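Local coordinates for protein transcriptional regulator nlh2 (Aquifex aeolicus, PDB 4G3V) that probably regulates sigma54-dependent transcription, its GAF domain serving as the regulatory part of the activator, at residues I15-L29 and I152-E164. Numbering follows the deposited sequence. Where two conformers were deposited one is given.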
loop_
_atom_site.group_PDB
_atom_site.type_symbol
_atom_site.label_atom_id
_atom_site.label_comp_id
_atom_site.label_asym_id
_atom_site.label_seq_id
_atom_site.Cartn_x
_atom_site.Cartn_y
_atom_site.Cartn_z
ATOM N N ILE A 15 -6.777 5.083 5.285
ATOM C CA ILE A 15 -5.641 4.907 6.176
ATOM C C ILE A 15 -4.515 5.869 5.819
ATOM O O ILE A 15 -3.902 6.456 6.704
ATOM C CB ILE A 15 -5.169 3.427 6.185
ATOM C CG1 ILE A 15 -6.210 2.577 6.944
ATOM C CG2 ILE A 15 -3.808 3.287 6.840
ATOM C CD1 ILE A 15 -6.012 1.061 6.824
ATOM N N THR A 16 -4.262 6.072 4.524
ATOM C CA THR A 16 -3.208 7.000 4.116
ATOM C C THR A 16 -3.552 8.426 4.541
ATOM O O THR A 16 -2.689 9.185 4.983
ATOM C CB THR A 16 -2.976 6.916 2.594
ATOM O OG1 THR A 16 -2.596 5.576 2.261
ATOM C CG2 THR A 16 -1.895 7.856 2.117
ATOM N N LYS A 17 -4.822 8.776 4.421
ATOM C CA LYS A 17 -5.311 10.082 4.859
ATOM C C LYS A 17 -5.089 10.280 6.363
ATOM O O LYS A 17 -4.604 11.327 6.789
ATOM C CB LYS A 17 -6.788 10.216 4.522
ATOM C CG LYS A 17 -7.389 11.557 4.897
ATOM C CD LYS A 17 -8.831 11.682 4.376
ATOM C CE LYS A 17 -9.468 12.986 4.819
ATOM N NZ LYS A 17 -10.912 13.083 4.427
ATOM N N ILE A 18 -5.434 9.274 7.162
ATOM C CA ILE A 18 -5.209 9.331 8.609
ATOM C C ILE A 18 -3.720 9.475 8.939
ATOM O O ILE A 18 -3.321 10.337 9.734
ATOM C CB ILE A 18 -5.744 8.068 9.288
ATOM C CG1 ILE A 18 -7.271 8.020 9.203
ATOM C CG2 ILE A 18 -5.282 7.985 10.741
ATOM C CD1 ILE A 18 -7.832 6.633 9.416
ATOM N N LEU A 19 -2.899 8.633 8.316
ATOM C CA LEU A 19 -1.484 8.581 8.643
ATOM C C LEU A 19 -0.658 9.758 8.103
ATOM O O LEU A 19 0.478 9.965 8.534
ATOM C CB LEU A 19 -0.890 7.259 8.169
ATOM C CG LEU A 19 -1.497 6.008 8.813
ATOM C CD1 LEU A 19 -0.825 4.763 8.247
ATOM C CD2 LEU A 19 -1.370 6.052 10.336
ATOM N N THR A 20 -1.218 10.520 7.173
ATOM C CA THR A 20 -0.566 11.747 6.710
ATOM C C THR A 20 -1.150 13.005 7.374
ATOM O O THR A 20 -0.835 14.129 6.984
ATOM C CB THR A 20 -0.622 11.896 5.177
ATOM O OG1 THR A 20 -1.984 11.836 4.707
ATOM C CG2 THR A 20 0.207 10.793 4.519
ATOM N N GLY A 21 -1.999 12.791 8.375
ATOM C CA GLY A 21 -2.569 13.854 9.166
ATOM C C GLY A 21 -1.691 14.213 10.353
ATOM O O GLY A 21 -0.469 14.043 10.333
ATOM N N ASP A 22 -2.322 14.718 11.398
ATOM C CA ASP A 22 -1.591 15.319 12.499
ATOM C C ASP A 22 -2.049 14.760 13.834
ATOM O O ASP A 22 -1.829 15.378 14.875
ATOM C CB ASP A 22 -1.790 16.833 12.473
ATOM C CG ASP A 22 -1.196 17.460 11.245
ATOM O OD1 ASP A 22 0.037 17.436 11.130
ATOM O OD2 ASP A 22 -1.950 17.955 10.384
ATOM N N TYR A 23 -2.683 13.592 13.805
ATOM C CA TYR A 23 -3.107 12.932 15.032
ATOM C C TYR A 23 -1.882 12.410 15.769
ATOM O O TYR A 23 -0.825 12.223 15.151
ATOM C CB TYR A 23 -4.089 11.795 14.706
ATOM C CG TYR A 23 -5.283 12.267 13.914
ATOM C CD1 TYR A 23 -6.292 13.025 14.518
ATOM C CD2 TYR A 23 -5.390 11.996 12.557
ATOM C CE1 TYR A 23 -7.364 13.480 13.795
ATOM C CE2 TYR A 23 -6.457 12.456 11.828
ATOM C CZ TYR A 23 -7.446 13.193 12.452
ATOM O OH TYR A 23 -8.524 13.650 11.724
ATOM N N THR A 24 -1.997 12.193 17.082
ATOM C CA THR A 24 -0.848 11.688 17.833
ATOM C C THR A 24 -0.535 10.294 17.317
ATOM O O THR A 24 -1.356 9.679 16.634
ATOM C CB THR A 24 -1.087 11.603 19.349
ATOM O OG1 THR A 24 -2.070 10.595 19.621
ATOM C CG2 THR A 24 -1.530 12.957 19.920
ATOM N N PHE A 25 0.647 9.800 17.657
ATOM C CA PHE A 25 1.094 8.496 17.178
ATOM C C PHE A 25 0.076 7.430 17.582
ATOM O O PHE A 25 -0.423 6.679 16.744
ATOM C CB PHE A 25 2.475 8.167 17.751
ATOM C CG PHE A 25 3.048 6.873 17.250
ATOM C CD1 PHE A 25 3.518 6.758 15.954
ATOM C CD2 PHE A 25 3.131 5.770 18.085
ATOM C CE1 PHE A 25 4.057 5.558 15.500
ATOM C CE2 PHE A 25 3.666 4.577 17.636
ATOM C CZ PHE A 25 4.133 4.471 16.343
ATOM N N GLU A 26 -0.260 7.396 18.862
ATOM C CA GLU A 26 -1.172 6.390 19.382
ATOM C C GLU A 26 -2.595 6.539 18.833
ATOM O O GLU A 26 -3.228 5.543 18.506
ATOM C CB GLU A 26 -1.174 6.414 20.914
ATOM C CG GLU A 26 0.169 6.040 21.531
ATOM C CD GLU A 26 1.147 7.213 21.648
ATOM O OE1 GLU A 26 0.882 8.324 21.101
ATOM O OE2 GLU A 26 2.194 7.014 22.319
ATOM N N GLU A 27 -3.103 7.769 18.735
ATOM C CA GLU A 27 -4.444 7.986 18.180
ATOM C C GLU A 27 -4.486 7.523 16.721
ATOM O O GLU A 27 -5.490 6.969 16.274
ATOM C CB GLU A 27 -4.872 9.460 18.261
ATOM C CG GLU A 27 -5.077 10.009 19.699
ATOM C CD GLU A 27 -6.388 9.569 20.368
ATOM O OE1 GLU A 27 -6.801 10.241 21.335
ATOM O OE2 GLU A 27 -7.003 8.560 19.953
ATOM N N SER A 28 -3.395 7.751 15.984
ATOM C CA SER A 28 -3.317 7.356 14.571
ATOM C C SER A 28 -3.439 5.836 14.426
ATOM O O SER A 28 -4.219 5.336 13.608
ATOM C CB SER A 28 -1.998 7.839 13.945
ATOM O OG SER A 28 -1.925 9.269 13.929
ATOM N N LEU A 29 -2.677 5.101 15.232
ATOM C CA LEU A 29 -2.714 3.640 15.182
ATOM C C LEU A 29 -4.091 3.123 15.535
ATOM O O LEU A 29 -4.609 2.230 14.874
ATOM C CB LEU A 29 -1.702 3.022 16.136
ATOM C CG LEU A 29 -0.229 3.373 15.941
ATOM C CD1 LEU A 29 0.626 2.550 16.903
ATOM C CD2 LEU A 29 0.197 3.154 14.509
ATOM N N ILE A 152 -1.265 -2.624 4.448
ATOM C CA ILE A 152 -1.433 -1.776 5.625
ATOM C C ILE A 152 -0.166 -1.783 6.489
ATOM O O ILE A 152 0.237 -0.753 7.011
ATOM C CB ILE A 152 -2.686 -2.160 6.401
ATOM C CG1 ILE A 152 -3.910 -1.795 5.535
ATOM C CG2 ILE A 152 -2.742 -1.423 7.755
ATOM C CD1 ILE A 152 -5.184 -2.305 6.043
ATOM N N GLY A 153 0.507 -2.924 6.582
ATOM C CA GLY A 153 1.771 -2.983 7.298
ATOM C C GLY A 153 2.815 -2.061 6.685
ATOM O O GLY A 153 3.594 -1.411 7.389
ATOM N N ASN A 154 2.825 -1.986 5.363
ATOM C CA ASN A 154 3.718 -1.074 4.659
ATOM C C ASN A 154 3.379 0.410 4.878
ATOM O O ASN A 154 4.278 1.244 5.071
ATOM C CB ASN A 154 3.726 -1.406 3.180
ATOM C CG ASN A 154 4.615 -2.613 2.869
ATOM O OD1 ASN A 154 5.823 -2.488 2.817
ATOM N ND2 ASN A 154 4.015 -3.773 2.688
ATOM N N LEU A 155 2.088 0.741 4.845
ATOM C CA LEU A 155 1.665 2.100 5.154
ATOM C C LEU A 155 2.114 2.447 6.557
ATOM O O LEU A 155 2.554 3.572 6.831
ATOM C CB LEU A 155 0.154 2.242 5.036
ATOM C CG LEU A 155 -0.445 2.075 3.642
ATOM C CD1 LEU A 155 -1.957 2.121 3.726
ATOM C CD2 LEU A 155 0.065 3.132 2.690
ATOM N N LEU A 156 1.996 1.490 7.466
ATOM C CA LEU A 156 2.427 1.735 8.834
ATOM C C LEU A 156 3.960 1.909 8.916
ATOM O O LEU A 156 4.463 2.692 9.722
ATOM C CB LEU A 156 1.947 0.604 9.752
ATOM C CG LEU A 156 0.444 0.651 10.052
ATOM C CD1 LEU A 156 -0.053 -0.648 10.674
ATOM C CD2 LEU A 156 0.113 1.838 10.998
ATOM N N GLY A 157 4.701 1.174 8.091
ATOM C CA GLY A 157 6.147 1.342 8.035
ATOM C C GLY A 157 6.506 2.778 7.668
ATOM O O GLY A 157 7.377 3.392 8.265
ATOM N N MET A 158 5.815 3.331 6.675
ATOM C CA MET A 158 6.020 4.718 6.266
ATOM C C MET A 158 5.719 5.640 7.443
ATOM O O MET A 158 6.448 6.587 7.710
ATOM C CB MET A 158 5.106 5.091 5.096
ATOM C CG MET A 158 5.361 4.344 3.789
ATOM S SD MET A 158 6.902 4.769 2.973
ATOM C CE MET A 158 6.740 6.533 2.749
ATOM N N PHE A 159 4.628 5.340 8.145
ATOM C CA PHE A 159 4.204 6.152 9.284
ATOM C C PHE A 159 5.252 6.131 10.403
ATOM O O PHE A 159 5.536 7.170 11.019
ATOM C CB PHE A 159 2.875 5.657 9.832
ATOM C CG PHE A 159 2.288 6.540 10.911
ATOM C CD1 PHE A 159 1.879 7.823 10.621
ATOM C CD2 PHE A 159 2.151 6.075 12.210
ATOM C CE1 PHE A 159 1.335 8.633 11.614
ATOM C CE2 PHE A 159 1.608 6.863 13.200
ATOM C CZ PHE A 159 1.198 8.148 12.904
ATOM N N PHE A 160 5.809 4.955 10.682
ATOM C CA PHE A 160 6.860 4.849 11.698
ATOM C C PHE A 160 8.072 5.732 11.342
ATOM O O PHE A 160 8.682 6.375 12.218
ATOM C CB PHE A 160 7.329 3.397 11.871
ATOM C CG PHE A 160 6.385 2.515 12.667
ATOM C CD1 PHE A 160 5.024 2.781 12.749
ATOM C CD2 PHE A 160 6.874 1.398 13.328
ATOM C CE1 PHE A 160 4.174 1.950 13.478
ATOM C CE2 PHE A 160 6.034 0.559 14.048
ATOM C CZ PHE A 160 4.686 0.830 14.124
ATOM N N LYS A 161 8.422 5.760 10.061
ATOM C CA LYS A 161 9.503 6.620 9.573
ATOM C C LYS A 161 9.119 8.097 9.730
ATOM O O LYS A 161 9.922 8.921 10.183
ATOM C CB LYS A 161 9.793 6.296 8.102
ATOM C CG LYS A 161 10.901 7.135 7.454
ATOM C CD LYS A 161 12.268 6.845 8.038
ATOM C CE LYS A 161 13.332 7.737 7.408
ATOM N NZ LYS A 161 14.697 7.345 7.803
ATOM N N LEU A 162 7.877 8.418 9.374
ATOM C CA LEU A 162 7.369 9.777 9.477
ATOM C C LEU A 162 7.509 10.314 10.899
ATOM O O LEU A 162 7.896 11.467 11.108
ATOM C CB LEU A 162 5.905 9.806 9.053
ATOM C CG LEU A 162 5.219 11.163 8.983
ATOM C CD1 LEU A 162 5.998 12.116 8.104
ATOM C CD2 LEU A 162 3.807 10.989 8.460
ATOM N N ARG A 163 7.190 9.471 11.869
ATOM C CA ARG A 163 7.136 9.891 13.263
ATOM C C ARG A 163 8.400 9.533 14.039
ATOM O O ARG A 163 8.431 9.630 15.265
ATOM C CB ARG A 163 5.904 9.284 13.918
ATOM C CG ARG A 163 4.608 9.704 13.227
ATOM C CD ARG A 163 4.423 11.230 13.275
ATOM N NE ARG A 163 3.129 11.638 12.761
ATOM C CZ ARG A 163 2.027 11.758 13.492
ATOM N NH1 ARG A 163 2.042 11.515 14.800
ATOM N NH2 ARG A 163 0.902 12.120 12.905
ATOM N N GLU A 164 9.442 9.132 13.321
ATOM C CA GLU A 164 10.750 8.899 13.928
ATOM C C GLU A 164 10.691 7.862 15.039
ATOM O O GLU A 164 11.206 8.122 16.149
ATOM C CB GLU A 164 11.294 10.197 14.553
ATOM C CG GLU A 164 11.490 11.346 13.593
ATOM C CD GLU A 164 12.196 12.518 14.262
ATOM O OE1 GLU A 164 12.778 13.364 13.545
ATOM O OE2 GLU A 164 12.167 12.588 15.513
HETATM O O HOH W 1 1.384 12.214 9.865
#
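In the helical layer of the GAF domain, where helices 25-40 and 139-162 pack on the antiparallel sheet and helix 4-19 packs against them, the end of helix 139-162 lies beside the turn joining helix 4-19 to helix 25-40, nearly parallel to segment 15-19 (11°) and antiparallel to segment 25-29. Phe-159 is the knob of a knobs-into-holes contact, set among Leu-19, Phe-25, Ser-28 and Leu-29. Its CG stands anti to the backbone N (chi1 -173°), which sends the ring across to both helices. Leu-19 CD2 sits over the centre of one face, a CH-pi contact 3.7 Å from the ring centroid, while Arg-163 CG covers the opposite face toward its rim. Ser-28 CB meets Phe-159 CZ at 3.4 Å. The ring of Phe-25 lies almost parallel to that of Phe-159 but slid aside with little overlap, and Phe-25 CZ reaches Phe-160 CE1 at 3.8 Å; Ile-49 of strand 44-51 touches Phe-25 and Phe-160 from the sheet. Farther from the turn, Ile-15 CD1 meets Ile-152 CD1 at 3.6 Å, and Leu-155 lies against Ile-15 and Thr-16, with Met-158 of the second subunit packed on it. Arg-163, bent at chi2 (-61°), turns its guanidinium back over the Phe-159 rim and grips the turn end-on. Arg-163 NH1 and NH2 both donate to Tyr-23 O, in its carbonyl plane, at 3.0 and 2.8 Å respectively. An alanine here is likely to leave the Tyr-23 carbonyl without both these donors and the loop less firmly tied to the helix end. Arg-163 NH2 also donates to a water that bridges Leu-19 O and Gly-21 O.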